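Local coordinates for protein DnaJ homolog subfamily C member 3 (PDB 3IEG) that acts as a co-chaperone in the endoplasmic reticulum stress response, binding misfolded proteins, stimulating the HSPA8 ATPase and restraining the kinase GCN2, at residues 59-64 / 75-80; 186-191 / 219-224; 236-241 / 258-263; 321-326 / 351-356. All blocks are in the same frame, centred on the assembly; numbering follows the deposited sequence.

Contact 1: residues 59-64 / 75-80; sequences DLTKVI and LQRGHL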
loop_
_atom_site.group_PDB
_atom_site.type_symbol
_atom_site.label_atom_id
_atom_site.label_comp_id
_atom_site.label_asym_id
_atom_site.label_seq_id
_atom_site.Cartn_x
_atom_site.Cartn_y
_atom_site.Cartn_z
ATOM N N ASP A 59 -16.667 23.707 -9.950
ATOM C CA ASP A 59 -17.301 24.490 -11.021
ATOM C C ASP A 59 -18.674 23.937 -11.396
ATOM O O ASP A 59 -19.604 24.696 -11.656
ATOM C CB ASP A 59 -16.407 24.603 -12.267
ATOM C CG ASP A 59 -15.156 25.430 -12.026
ATOM O OD1 ASP A 59 -15.100 26.162 -11.022
ATOM O OD2 ASP A 59 -14.218 25.350 -12.846
ATOM N N LEU A 60 -18.800 22.619 -11.414
ATOM C CA LEU A 60 -20.086 22.002 -11.676
ATOM C C LEU A 60 -21.105 22.423 -10.635
ATOM O O LEU A 60 -22.192 22.881 -10.989
ATOM C CB LEU A 60 -19.974 20.490 -11.740
ATOM C CG LEU A 60 -19.344 19.979 -13.040
ATOM C CD1 LEU A 60 -19.068 18.501 -12.935
ATOM C CD2 LEU A 60 -20.240 20.272 -14.245
ATOM N N THR A 61 -20.749 22.314 -9.355
ATOM C CA THR A 61 -21.691 22.713 -8.312
ATOM C C THR A 61 -21.923 24.227 -8.284
ATOM O O THR A 61 -22.991 24.684 -7.880
ATOM C CB THR A 61 -21.358 22.164 -6.882
ATOM O OG1 THR A 61 -20.831 23.206 -6.060
ATOM C CG2 THR A 61 -20.414 20.997 -6.913
ATOM N N LYS A 62 -20.948 25.006 -8.726
ATOM C CA LYS A 62 -21.182 26.427 -8.865
ATOM C C LYS A 62 -22.284 26.677 -9.900
ATOM O O LYS A 62 -23.227 27.433 -9.651
ATOM C CB LYS A 62 -19.902 27.154 -9.259
ATOM C CG LYS A 62 -20.067 28.663 -9.442
ATOM C CD LYS A 62 -20.296 29.391 -8.132
ATOM C CE LYS A 62 -20.452 30.881 -8.374
ATOM N NZ LYS A 62 -20.625 31.619 -7.088
ATOM N N VAL A 63 -22.180 26.024 -11.053
ATOM C CA VAL A 63 -23.158 26.220 -12.111
ATOM C C VAL A 63 -24.545 25.898 -11.601
ATOM O O VAL A 63 -25.487 26.642 -11.826
ATOM C CB VAL A 63 -22.851 25.358 -13.343
ATOM C CG1 VAL A 63 -23.994 25.442 -14.363
ATOM C CG2 VAL A 63 -21.544 25.801 -13.963
ATOM N N ILE A 64 -24.656 24.787 -10.896
ATOM C CA ILE A 64 -25.930 24.337 -10.400
ATOM C C ILE A 64 -26.464 25.350 -9.395
ATOM O O ILE A 64 -27.635 25.702 -9.438
ATOM C CB ILE A 64 -25.803 22.929 -9.822
ATOM C CG1 ILE A 64 -25.490 21.954 -10.959
ATOM C CG2 ILE A 64 -27.071 22.509 -9.097
ATOM C CD1 ILE A 64 -24.708 20.752 -10.526
ATOM N N LEU A 75 -26.051 16.463 -14.610
ATOM C CA LEU A 75 -25.766 15.113 -15.056
ATOM C C LEU A 75 -24.291 14.780 -14.825
ATOM O O LEU A 75 -23.970 13.712 -14.300
ATOM C CB LEU A 75 -26.159 14.912 -16.514
ATOM C CG LEU A 75 -25.820 13.532 -17.102
ATOM C CD1 LEU A 75 -26.562 12.414 -16.396
ATOM C CD2 LEU A 75 -26.105 13.492 -18.591
ATOM N N GLN A 76 -23.404 15.711 -15.183
ATOM C CA GLN A 76 -21.962 15.508 -15.017
ATOM C C GLN A 76 -21.557 15.316 -13.554
ATOM O O GLN A 76 -20.765 14.430 -13.235
ATOM C CB GLN A 76 -21.149 16.645 -15.671
ATOM C CG GLN A 76 -21.214 16.713 -17.211
ATOM C CD GLN A 76 -20.953 15.375 -17.887
ATOM O OE1 GLN A 76 -20.095 14.605 -17.465
ATOM N NE2 GLN A 76 -21.695 15.094 -18.943
ATOM N N ARG A 77 -22.110 16.133 -12.662
ATOM C CA ARG A 77 -21.827 15.990 -11.231
ATOM C C ARG A 77 -22.285 14.639 -10.698
ATOM O O ARG A 77 -21.578 14.010 -9.907
ATOM C CB ARG A 77 -22.445 17.121 -10.413
ATOM C CG ARG A 77 -22.015 17.067 -8.964
ATOM C CD ARG A 77 -22.483 18.254 -8.167
ATOM N NE ARG A 77 -23.918 18.205 -7.967
ATOM C CZ ARG A 77 -24.589 19.121 -7.297
ATOM N NH1 ARG A 77 -23.943 20.144 -6.760
ATOM N NH2 ARG A 77 -25.897 19.010 -7.168
ATOM N N GLY A 78 -23.459 14.201 -11.136
ATOM C CA GLY A 78 -23.966 12.871 -10.827
ATOM C C GLY A 78 -22.980 11.770 -11.163
ATOM O O GLY A 78 -22.785 10.846 -10.377
ATOM N N HIS A 79 -22.352 11.857 -12.325
ATOM C CA HIS A 79 -21.315 10.895 -12.693
ATOM C C HIS A 79 -20.164 10.865 -11.680
ATOM O O HIS A 79 -19.727 9.786 -11.271
ATOM C CB HIS A 79 -20.766 11.164 -14.101
ATOM C CG HIS A 79 -21.771 10.980 -15.193
ATOM N ND1 HIS A 79 -22.651 9.919 -15.224
ATOM C CD2 HIS A 79 -22.038 11.721 -16.292
ATOM C CE1 HIS A 79 -23.423 10.020 -16.290
ATOM N NE2 HIS A 79 -23.068 11.103 -16.959
ATOM N N LEU A 80 -19.683 12.041 -11.283
ATOM C CA LEU A 80 -18.522 12.123 -10.407
ATOM C C LEU A 80 -18.878 11.610 -9.030
ATOM O O LEU A 80 -18.103 10.868 -8.448
ATOM C CB LEU A 80 -17.929 13.552 -10.335
ATOM C CG LEU A 80 -17.466 14.219 -11.642
ATOM C CD1 LEU A 80 -16.959 15.649 -11.421
ATOM C CD2 LEU A 80 -16.415 13.378 -12.322
HETATM O O HOH W 1 -24.663 22.719 -6.481
#

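Contact 2: residues 186-191 / 219-224; sequences DNTEAF and QDHKRC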
loop_
_atom_site.group_PDB
_atom_site.type_symbol
_atom_site.label_atom_id
_atom_site.label_comp_id
_atom_site.label_asym_id
_atom_site.label_seq_id
_atom_site.Cartn_x
_atom_site.Cartn_y
_atom_site.Cartn_z
ATOM N N ASP A 186 -6.411 13.858 4.050
ATOM C CA ASP A 186 -6.254 13.407 5.436
ATOM C C ASP A 186 -5.849 11.919 5.481
ATOM O O ASP A 186 -6.702 11.016 5.512
ATOM C CB ASP A 186 -7.540 13.675 6.245
ATOM C CG ASP A 186 -7.493 13.083 7.663
ATOM O OD1 ASP A 186 -6.380 12.911 8.229
ATOM O OD2 ASP A 186 -8.583 12.789 8.212
ATOM N N ASN A 187 -4.540 11.683 5.490
ATOM C CA ASN A 187 -3.988 10.340 5.305
ATOM C C ASN A 187 -3.285 9.792 6.535
ATOM O O ASN A 187 -2.771 8.673 6.536
ATOM C CB ASN A 187 -3.014 10.358 4.134
ATOM C CG ASN A 187 -3.702 10.232 2.809
ATOM O OD1 ASN A 187 -4.739 9.572 2.697
ATOM N ND2 ASN A 187 -3.127 10.847 1.787
ATOM N N THR A 188 -3.291 10.597 7.585
ATOM C CA THR A 188 -2.534 10.330 8.791
ATOM C C THR A 188 -2.818 8.937 9.378
ATOM O O THR A 188 -1.907 8.195 9.744
ATOM C CB THR A 188 -2.770 11.482 9.798
ATOM O OG1 THR A 188 -1.651 11.597 10.674
ATOM C CG2 THR A 188 -4.078 11.325 10.583
ATOM N N GLU A 189 -4.091 8.585 9.407
ATOM C CA GLU A 189 -4.565 7.359 10.010
ATOM C C GLU A 189 -4.208 6.154 9.131
ATOM O O GLU A 189 -3.913 5.066 9.632
ATOM C CB GLU A 189 -6.086 7.487 10.219
ATOM C CG GLU A 189 -6.623 6.978 11.564
ATOM C CD GLU A 189 -5.821 7.452 12.765
ATOM O OE1 GLU A 189 -5.571 6.615 13.658
ATOM O OE2 GLU A 189 -5.438 8.649 12.814
ATOM N N ALA A 190 -4.212 6.365 7.817
ATOM C CA ALA A 190 -3.872 5.306 6.871
ATOM C C ALA A 190 -2.367 5.043 6.871
ATOM O O ALA A 190 -1.950 3.885 6.898
ATOM C CB ALA A 190 -4.360 5.643 5.475
ATOM N N PHE A 191 -1.569 6.118 6.852
ATOM C CA PHE A 191 -0.120 6.014 6.966
ATOM C C PHE A 191 0.246 5.333 8.271
ATOM O O PHE A 191 1.120 4.475 8.293
ATOM C CB PHE A 191 0.569 7.382 6.851
ATOM C CG PHE A 191 0.787 7.840 5.427
ATOM C CD1 PHE A 191 0.113 8.944 4.925
ATOM C CD2 PHE A 191 1.677 7.164 4.584
ATOM C CE1 PHE A 191 0.310 9.373 3.603
ATOM C CE2 PHE A 191 1.888 7.585 3.256
ATOM C CZ PHE A 191 1.195 8.690 2.767
ATOM N N GLN A 219 2.783 16.589 12.916
ATOM C CA GLN A 219 3.909 16.336 13.823
ATOM C C GLN A 219 3.469 15.915 15.216
ATOM O O GLN A 219 4.209 15.219 15.915
ATOM C CB GLN A 219 4.830 17.558 13.935
ATOM C CG GLN A 219 5.440 18.010 12.620
ATOM C CD GLN A 219 4.556 19.007 11.892
ATOM O OE1 GLN A 219 3.795 18.645 10.988
ATOM N NE2 GLN A 219 4.635 20.272 12.300
ATOM N N ASP A 220 2.271 16.335 15.615
ATOM C CA ASP A 220 1.789 16.078 16.968
ATOM C C ASP A 220 1.004 14.773 17.126
ATOM O O ASP A 220 0.582 14.433 18.235
ATOM C CB ASP A 220 0.980 17.271 17.483
ATOM C CG ASP A 220 1.866 18.429 17.922
ATOM O OD1 ASP A 220 2.705 18.220 18.826
ATOM O OD2 ASP A 220 1.719 19.545 17.367
ATOM N N HIS A 221 0.833 14.033 16.031
ATOM C CA HIS A 221 0.085 12.774 16.063
ATOM C C HIS A 221 0.629 11.829 17.130
ATOM O O HIS A 221 1.658 11.183 16.929
ATOM C CB HIS A 221 0.112 12.090 14.694
ATOM C CG HIS A 221 -0.920 11.018 14.543
ATOM N ND1 HIS A 221 -1.965 11.113 13.648
ATOM C CD2 HIS A 221 -1.087 9.843 15.191
ATOM C CE1 HIS A 221 -2.721 10.035 13.741
ATOM N NE2 HIS A 221 -2.208 9.247 14.668
ATOM N N LYS A 222 -0.067 11.752 18.262
ATOM C CA LYS A 222 0.433 11.022 19.431
ATOM C C LYS A 222 0.773 9.558 19.174
ATOM O O LYS A 222 1.846 9.100 19.568
ATOM C CB LYS A 222 -0.523 11.152 20.619
ATOM C CG LYS A 222 -0.511 12.534 21.265
ATOM C CD LYS A 222 -1.624 12.678 22.306
ATOM C CE LYS A 222 -1.932 14.149 22.566
ATOM N NZ LYS A 222 -2.955 14.324 23.640
ATOM N N ARG A 223 -0.128 8.829 18.516
ATOM C CA ARG A 223 0.106 7.411 18.226
ATOM C C ARG A 223 1.243 7.219 17.232
ATOM O O ARG A 223 2.067 6.322 17.388
ATOM C CB ARG A 223 -1.164 6.716 17.721
ATOM C CG ARG A 223 -2.018 6.081 18.828
ATOM C CD ARG A 223 -2.705 4.786 18.356
ATOM N NE ARG A 223 -4.111 4.963 17.971
ATOM C CZ ARG A 223 -4.541 5.387 16.781
ATOM N NH1 ARG A 223 -3.689 5.716 15.822
ATOM N NH2 ARG A 223 -5.842 5.499 16.550
ATOM N N CYS A 224 1.282 8.069 16.213
ATOM C CA CYS A 224 2.341 8.011 15.215
ATOM C C CYS A 224 3.693 8.304 15.835
ATOM O O CYS A 224 4.703 7.726 15.423
ATOM C CB CYS A 224 2.085 8.986 14.071
ATOM S SG CYS A 224 1.211 8.238 12.718
#

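Contact 3: residues 236-241 / 258-263; sequences KLIESA and ESVMKT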
loop_
_atom_site.group_PDB
_atom_site.type_symbol
_atom_site.label_atom_id
_atom_site.label_comp_id
_atom_site.label_asym_id
_atom_site.label_seq_id
_atom_site.Cartn_x
_atom_site.Cartn_y
_atom_site.Cartn_z
ATOM N N LYS A 236 17.614 1.293 14.527
ATOM C CA LYS A 236 19.024 1.651 14.737
ATOM C C LYS A 236 19.789 0.436 15.216
ATOM O O LYS A 236 20.883 0.153 14.728
ATOM C CB LYS A 236 19.198 2.792 15.744
ATOM C CG LYS A 236 19.142 4.193 15.138
ATOM C CD LYS A 236 19.605 5.281 16.152
ATOM C CE LYS A 236 18.922 6.650 15.908
ATOM N NZ LYS A 236 19.111 7.175 14.504
ATOM N N LEU A 237 19.194 -0.283 16.158
ATOM C CA LEU A 237 19.775 -1.503 16.693
ATOM C C LEU A 237 20.104 -2.525 15.610
ATOM O O LEU A 237 21.210 -3.048 15.590
ATOM C CB LEU A 237 18.853 -2.110 17.751
ATOM C CG LEU A 237 18.946 -1.710 19.233
ATOM C CD1 LEU A 237 19.680 -0.387 19.538
ATOM C CD2 LEU A 237 17.547 -1.715 19.838
ATOM N N ILE A 238 19.166 -2.788 14.703
ATOM C CA ILE A 238 19.392 -3.724 13.605
ATOM C C ILE A 238 20.449 -3.192 12.637
ATOM O O ILE A 238 21.266 -3.951 12.110
ATOM C CB ILE A 238 18.087 -4.045 12.865
ATOM C CG1 ILE A 238 17.116 -4.743 13.816
ATOM C CG2 ILE A 238 18.341 -4.913 11.623
ATOM C CD1 ILE A 238 15.687 -4.821 13.295
ATOM N N GLU A 239 20.440 -1.884 12.423
ATOM C CA GLU A 239 21.420 -1.241 11.557
ATOM C C GLU A 239 22.809 -1.360 12.181
ATOM O O GLU A 239 23.795 -1.625 11.486
ATOM C CB GLU A 239 21.036 0.218 11.290
ATOM C CG GLU A 239 21.648 0.797 10.029
ATOM C CD GLU A 239 20.673 1.659 9.209
ATOM O OE1 GLU A 239 21.146 2.595 8.515
ATOM O OE2 GLU A 239 19.442 1.403 9.240
ATOM N N SER A 240 22.870 -1.215 13.498
ATOM C CA SER A 240 24.121 -1.381 14.220
ATOM C C SER A 240 24.637 -2.803 14.130
ATOM O O SER A 240 25.825 -3.019 13.886
ATOM C CB SER A 240 23.949 -0.984 15.672
ATOM O OG SER A 240 24.153 0.402 15.809
ATOM N N ALA A 241 23.741 -3.766 14.323
ATOM C CA ALA A 241 24.101 -5.176 14.292
ATOM C C ALA A 241 24.677 -5.583 12.945
ATOM O O ALA A 241 25.723 -6.224 12.886
ATOM C CB ALA A 241 22.905 -6.027 14.626
ATOM N N GLU A 258 20.783 -9.398 20.640
ATOM C CA GLU A 258 20.200 -9.763 21.917
ATOM C C GLU A 258 19.264 -8.647 22.358
ATOM O O GLU A 258 18.136 -8.902 22.767
ATOM C CB GLU A 258 21.286 -9.989 22.968
ATOM C CG GLU A 258 21.096 -11.229 23.831
ATOM C CD GLU A 258 21.617 -12.507 23.168
ATOM O OE1 GLU A 258 22.689 -13.017 23.581
ATOM O OE2 GLU A 258 20.955 -12.996 22.227
ATOM N N SER A 259 19.723 -7.408 22.252
ATOM C CA SER A 259 18.903 -6.290 22.666
ATOM C C SER A 259 17.784 -5.989 21.658
ATOM O O SER A 259 16.739 -5.470 22.034
ATOM C CB SER A 259 19.757 -5.064 22.949
ATOM O OG SER A 259 20.497 -4.724 21.801
ATOM N N VAL A 260 17.990 -6.345 20.392
ATOM C CA VAL A 260 16.922 -6.270 19.388
ATOM C C VAL A 260 15.701 -7.102 19.806
ATOM O O VAL A 260 14.579 -6.625 19.716
ATOM C CB VAL A 260 17.426 -6.653 17.972
ATOM C CG1 VAL A 260 16.266 -6.855 16.997
ATOM C CG2 VAL A 260 18.367 -5.593 17.451
HETATM N N MSE A 261 15.927 -8.324 20.284
HETATM C CA MSE A 261 14.844 -9.155 20.822
HETATM C C MSE A 261 14.286 -8.653 22.150
HETATM O O MSE A 261 13.117 -8.863 22.450
HETATM C CB MSE A 261 15.306 -10.587 20.992
HETATM C CG MSE A 261 15.491 -11.303 19.685
HETATM SE SE MSE A 261 16.516 -12.944 19.900
HETATM C CE MSE A 261 15.416 -13.858 21.256
ATOM N N LYS A 262 15.128 -8.012 22.952
ATOM C CA LYS A 262 14.672 -7.388 24.178
ATOM C C LYS A 262 13.641 -6.316 23.814
ATOM O O LYS A 262 12.504 -6.357 24.290
ATOM C CB LYS A 262 15.846 -6.761 24.931
ATOM C CG LYS A 262 15.953 -7.160 26.403
ATOM C CD LYS A 262 16.773 -8.450 26.576
ATOM C CE LYS A 262 17.275 -8.632 28.010
ATOM N NZ LYS A 262 16.162 -8.948 28.960
ATOM N N THR A 263 14.032 -5.382 22.945
ATOM C CA THR A 263 13.190 -4.228 22.628
ATOM C C THR A 263 11.959 -4.528 21.746
ATOM O O THR A 263 11.057 -3.693 21.641
ATOM C CB THR A 263 14.017 -2.944 22.227
ATOM O OG1 THR A 263 13.656 -2.480 20.920
ATOM C CG2 THR A 263 15.477 -3.215 22.250
#

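Contact 4: residues 321-326 / 351-356; sequences MYDEAI and RLLKQS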
loop_
_atom_site.group_PDB
_atom_site.type_symbol
_atom_site.label_atom_id
_atom_site.label_comp_id
_atom_site.label_asym_id
_atom_site.label_seq_id
_atom_site.Cartn_x
_atom_site.Cartn_y
_atom_site.Cartn_z
HETATM N N MSE A 321 32.607 -32.996 11.443
HETATM C CA MSE A 321 31.426 -33.795 11.169
HETATM C C MSE A 321 31.003 -33.576 9.729
HETATM O O MSE A 321 30.014 -32.910 9.448
HETATM C CB MSE A 321 30.307 -33.418 12.130
HETATM C CG MSE A 321 30.714 -33.519 13.584
HETATM SE SE MSE A 321 29.361 -32.751 14.752
HETATM C CE MSE A 321 30.138 -33.157 16.529
ATOM N N TYR A 322 31.778 -34.157 8.821
ATOM C CA TYR A 322 31.635 -33.930 7.389
ATOM C C TYR A 322 30.290 -34.395 6.822
ATOM O O TYR A 322 29.700 -33.713 5.981
ATOM C CB TYR A 322 32.808 -34.575 6.641
ATOM C CG TYR A 322 34.179 -34.089 7.101
ATOM C CD1 TYR A 322 35.045 -34.930 7.802
ATOM C CD2 TYR A 322 34.604 -32.783 6.835
ATOM C CE1 TYR A 322 36.305 -34.478 8.228
ATOM C CE2 TYR A 322 35.855 -32.319 7.257
ATOM C CZ TYR A 322 36.702 -33.167 7.951
ATOM O OH TYR A 322 37.937 -32.700 8.359
ATOM N N ASP A 323 29.812 -35.545 7.301
ATOM C CA ASP A 323 28.533 -36.128 6.878
ATOM C C ASP A 323 27.349 -35.182 7.094
ATOM O O ASP A 323 26.479 -35.053 6.230
ATOM C CB ASP A 323 28.280 -37.461 7.601
ATOM C CG ASP A 323 29.001 -38.643 6.949
ATOM O OD1 ASP A 323 30.152 -38.490 6.476
ATOM O OD2 ASP A 323 28.406 -39.744 6.918
ATOM N N GLU A 324 27.332 -34.531 8.256
ATOM C CA GLU A 324 26.275 -33.591 8.623
ATOM C C GLU A 324 26.396 -32.284 7.847
ATOM O O GLU A 324 25.390 -31.647 7.528
ATOM C CB GLU A 324 26.307 -33.309 10.125
ATOM C CG GLU A 324 25.748 -34.426 11.000
ATOM C CD GLU A 324 26.806 -35.425 11.464
ATOM O OE1 GLU A 324 27.914 -35.479 10.879
ATOM O OE2 GLU A 324 26.517 -36.167 12.428
ATOM N N ALA A 325 27.634 -31.895 7.547
ATOM C CA ALA A 325 27.901 -30.677 6.798
ATOM C C ALA A 325 27.372 -30.794 5.379
ATOM O O ALA A 325 26.691 -29.883 4.913
ATOM C CB ALA A 325 29.383 -30.349 6.800
ATOM N N ILE A 326 27.660 -31.909 4.701
ATOM C CA ILE A 326 27.194 -32.092 3.321
ATOM C C ILE A 326 25.672 -32.229 3.264
ATOM O O ILE A 326 25.027 -31.678 2.375
ATOM C CB ILE A 326 27.916 -33.260 2.534
ATOM C CG1 ILE A 326 27.314 -34.645 2.841
ATOM C CG2 ILE A 326 29.456 -33.185 2.684
ATOM C CD1 ILE A 326 28.252 -35.651 3.532
ATOM N N ARG A 351 35.885 -32.148 -0.303
ATOM C CA ARG A 351 37.354 -32.216 -0.349
ATOM C C ARG A 351 37.944 -32.489 1.033
ATOM O O ARG A 351 38.847 -33.316 1.178
ATOM C CB ARG A 351 37.959 -30.936 -0.944
ATOM C CG ARG A 351 38.143 -30.975 -2.460
ATOM C CD ARG A 351 38.728 -29.660 -3.024
ATOM N NE ARG A 351 37.695 -28.660 -3.325
ATOM C CZ ARG A 351 37.459 -27.556 -2.608
ATOM N NH1 ARG A 351 38.185 -27.270 -1.528
ATOM N NH2 ARG A 351 36.489 -26.728 -2.980
ATOM N N LEU A 352 37.418 -31.796 2.042
ATOM C CA LEU A 352 37.844 -31.997 3.419
ATOM C C LEU A 352 37.564 -33.420 3.891
ATOM O O LEU A 352 38.421 -34.042 4.520
ATOM C CB LEU A 352 37.184 -30.980 4.348
ATOM C CG LEU A 352 37.691 -29.539 4.295
ATOM C CD1 LEU A 352 36.640 -28.620 4.888
ATOM C CD2 LEU A 352 39.012 -29.384 5.021
ATOM N N LEU A 353 36.371 -33.921 3.568
ATOM C CA LEU A 353 35.970 -35.295 3.863
ATOM C C LEU A 353 36.965 -36.298 3.279
ATOM O O LEU A 353 37.465 -37.163 4.005
ATOM C CB LEU A 353 34.553 -35.549 3.332
ATOM C CG LEU A 353 33.713 -36.815 3.594
ATOM C CD1 LEU A 353 33.717 -37.748 2.375
ATOM C CD2 LEU A 353 34.054 -37.568 4.915
ATOM N N LYS A 354 37.261 -36.157 1.983
ATOM C CA LYS A 354 38.256 -36.991 1.301
ATOM C C LYS A 354 39.607 -36.983 2.007
ATOM O O LYS A 354 40.195 -38.035 2.224
ATOM C CB LYS A 354 38.462 -36.540 -0.150
ATOM C CG LYS A 354 37.442 -37.054 -1.149
ATOM C CD LYS A 354 37.632 -36.363 -2.518
ATOM C CE LYS A 354 36.380 -36.485 -3.411
ATOM N NZ LYS A 354 35.122 -35.998 -2.739
ATOM N N GLN A 355 40.098 -35.792 2.346
ATOM C CA GLN A 355 41.368 -35.639 3.048
ATOM C C GLN A 355 41.430 -36.534 4.263
ATOM O O GLN A 355 42.342 -37.341 4.383
ATOM C CB GLN A 355 41.593 -34.195 3.474
ATOM C CG GLN A 355 42.473 -33.398 2.548
ATOM C CD GLN A 355 42.397 -31.903 2.841
ATOM O OE1 GLN A 355 42.638 -31.468 3.973
ATOM N NE2 GLN A 355 42.051 -31.108 1.821
ATOM N N SER A 356 40.443 -36.404 5.148
ATOM C CA SER A 356 40.371 -37.225 6.357
ATOM C C SER A 356 40.336 -38.724 6.056
ATOM O O SER A 356 40.790 -39.535 6.855
ATOM C CB SER A 356 39.159 -36.834 7.207
ATOM O OG SER A 356 37.948 -37.239 6.595
#

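Contact 1: residues 59-64 / 75-80
At a junction between tetratricopeptide repeats, where residues 59-64 of TPR 2 meet residues 75-80 of TPR 3, Leu60, Thr61 and Ile64 pack against Gln76, Arg77 and Leu80. The two helical segments run roughly antiparallel, their axes 9.7 Å apart and their directions 140° from each other. Leu60 enters with its CD1 branch, which lies 3.9 Å from Leu80 CD1, the two side chains crossing at about a right angle. The same methyl rests on the backbone at Arg77, 3.9 Å from its N, while both methyls of Leu60 touch Gln76 CB; the amide end of Gln76 turns away. Arg77 carries the largest share of the contact. With CG anti to its backbone N (chi1 -173°) and a single bend at chi3 (71°), the chain reaches across to the 59-64 helix, crossing Thr61 at about a right angle, and brings one face of its guanidinium against Ile64. Ile64 CD1 sits above the centre of that flat group, 3.6 Å from CZ, and Thr61 CG2 meets its edge in the plane, 3.6 Å from NH1. A water joins the two helices at this edge: it accepts from Arg77 NH1 at 2.7 Å and donates to Thr61 O at 2.9 Å, using a helix carbonyl as the anchor. Arg77 NE forms a salt bridge with Asp93, so the guanidinium is fixed by charge and water as well as by aliphatic cover. A leucine-lined interior flanked by a partly exposed arginine thus joins one repeat to the next, the helix-on-helix stacking that builds a TPR solenoid.

Contact 2: residues 186-191 / 219-224
Glu189 OE1 takes two hydrogen bonds from Arg223, which grips it end-on with both terminal nitrogens in a salt bridge. NH1 reaches OE1 at 3.0 Å (N-H...O angle 152°), on the syn side of the carboxylate. NH2 reaches the same OE1 at 3.1 Å, nearly in line with the carboxylate C-O bond. The oxygen lies almost exactly in the guanidinium plane, yet the carboxylate is turned 68° against that plane, so the grip is a fork on one oxygen and not a flat two-on-two pair. The other oxygen, Glu189 OE2, comes to the edge of the His221 ring, 3.2 Å from CE1, with carboxylate and ring only 24° from coplanar. Arg223 NH1 also stands at the ring's edge, so the two charges probably offset each other there. The side chains of Thr188 and His221 point toward one another: Thr188 OG1 lies 3.0 Å from His221 ND1, and its CG2 packs 3.7 Å from CE1. Cys224 SG lies over one face of the ring, toward its edge, and forms a disulfide with Cys214. Thr188 and Glu189 open TPR 6 on the first turn of helix 188-201, and His221, the N-cap residue of helix 222-246, ends that repeat. The contact therefore bridges the starts of two helices that flank helix 204-217, to which the disulfide ties helix 222-246; Thr188 also packs on Cys214 of that intervening helix.

Contact 3: residues 236-241 / 258-263
Ser259 is the first residue of segment 258-263 to meet the other helix, and only loosely: its OG lies 4.3 Å from Leu237 CG. That hydroxyl is engaged along its own helix, hydrogen-bonded to Lys256 O. Val260 follows and makes the main approach, its CA being the nearest to that of Leu237, 6.2 Å away. Its two methyls divide the work. CG2, beside the backbone N, packs 3.5 Å from Leu237 CB, whereas CG1, anti to that nitrogen (chi1 168°), lies 3.9 Å from Ile238 CG1. Ile238 reaches in with its ethyl branch; CG1 stands beside its own backbone N (chi1 -63°) and touches both valine methyls, the two side chains crossing at about a right angle. Both segments belong to TPR 7, and this is the pairing of two antiparallel helices within one tetratricopeptide repeat: helix 222-246 and helix 250-263 lie with local axes 9.5 Å apart and 166° between their directions. Val260 is buried and also touches Leu234 of the longer helix and Ser274 of helix 268-284, the next helix along the chain. Thr263, one turn on from Ser259, has its CB directed toward Leu237; the two side chains are modelled tip to tip at Leu237 CD2, but the threonine methyl is too close to Ser259 O, so this meeting is doubtful. The backbone Thr263 O accepts a hydrogen bond from Gln230 NE2 of the longer helix.

Contact 4: residues 321-326 / 351-356
Tyr322 holds its ring beside its backbone N, with CG anti to the carbonyl carbon (chi1 -57°), and Leu353 sends CG anti to its own nitrogen (chi1 -172°); together these torsions lay the tyrosine across the 351-356 helix and bring the leucine branch up under its CB. The tyrosine belongs to the first turn of helix 322-333 in TPR 9, the last tetratricopeptide repeat of the chain, and the opposing residues lie on helix 340-357, in a region described by similarity as a flexible linker but helical here. The helices run almost antiparallel, with local axes 10.3 Å apart. One ring face looks down on the opposing backbone: Leu353 CA lies 4.1 Å from the ring centroid and 17° off its normal, a CH-pi contact. Leu352 C sits over the same face, nearer the rim. Two leucines extend this apolar patch, Leu352 CB at 3.5 Å from Tyr322 CE2 and Leu353 CD2 at 3.7 Å from Tyr322 CB. Leu317 of helix 306-318 also packs on Tyr322, so the ring links that helix to the C-terminal one. Near CE1, across the ring from the CE2 that Leu352 touches, Ser356 OG stands obliquely at 3.6 Å from Tyr322 CE1 and donates a hydrogen bond of 2.6 Å to Leu353 O, one helical turn back.

In the fold
This chain is the TPR part of the protein, without its J domain, and its four contacts come in series, each closing before the next opens. Their centres step by 33 Å from contact 1 to contact 2, 26 Å to contact 3 and 36 Å to contact 4, and those of contacts 1 and 4 lie 79 Å apart on opposite sides of the chain's centre. Only contacts 2 and 3 share an element, the long helix 222-246. An elongated all-helical solenoid is thus held together by local pairings, from contact 1, whose first segment lies in TPR 2, one of the two repeats that hold the misfolded-protein groove, to contact 4 at the C-terminal helix.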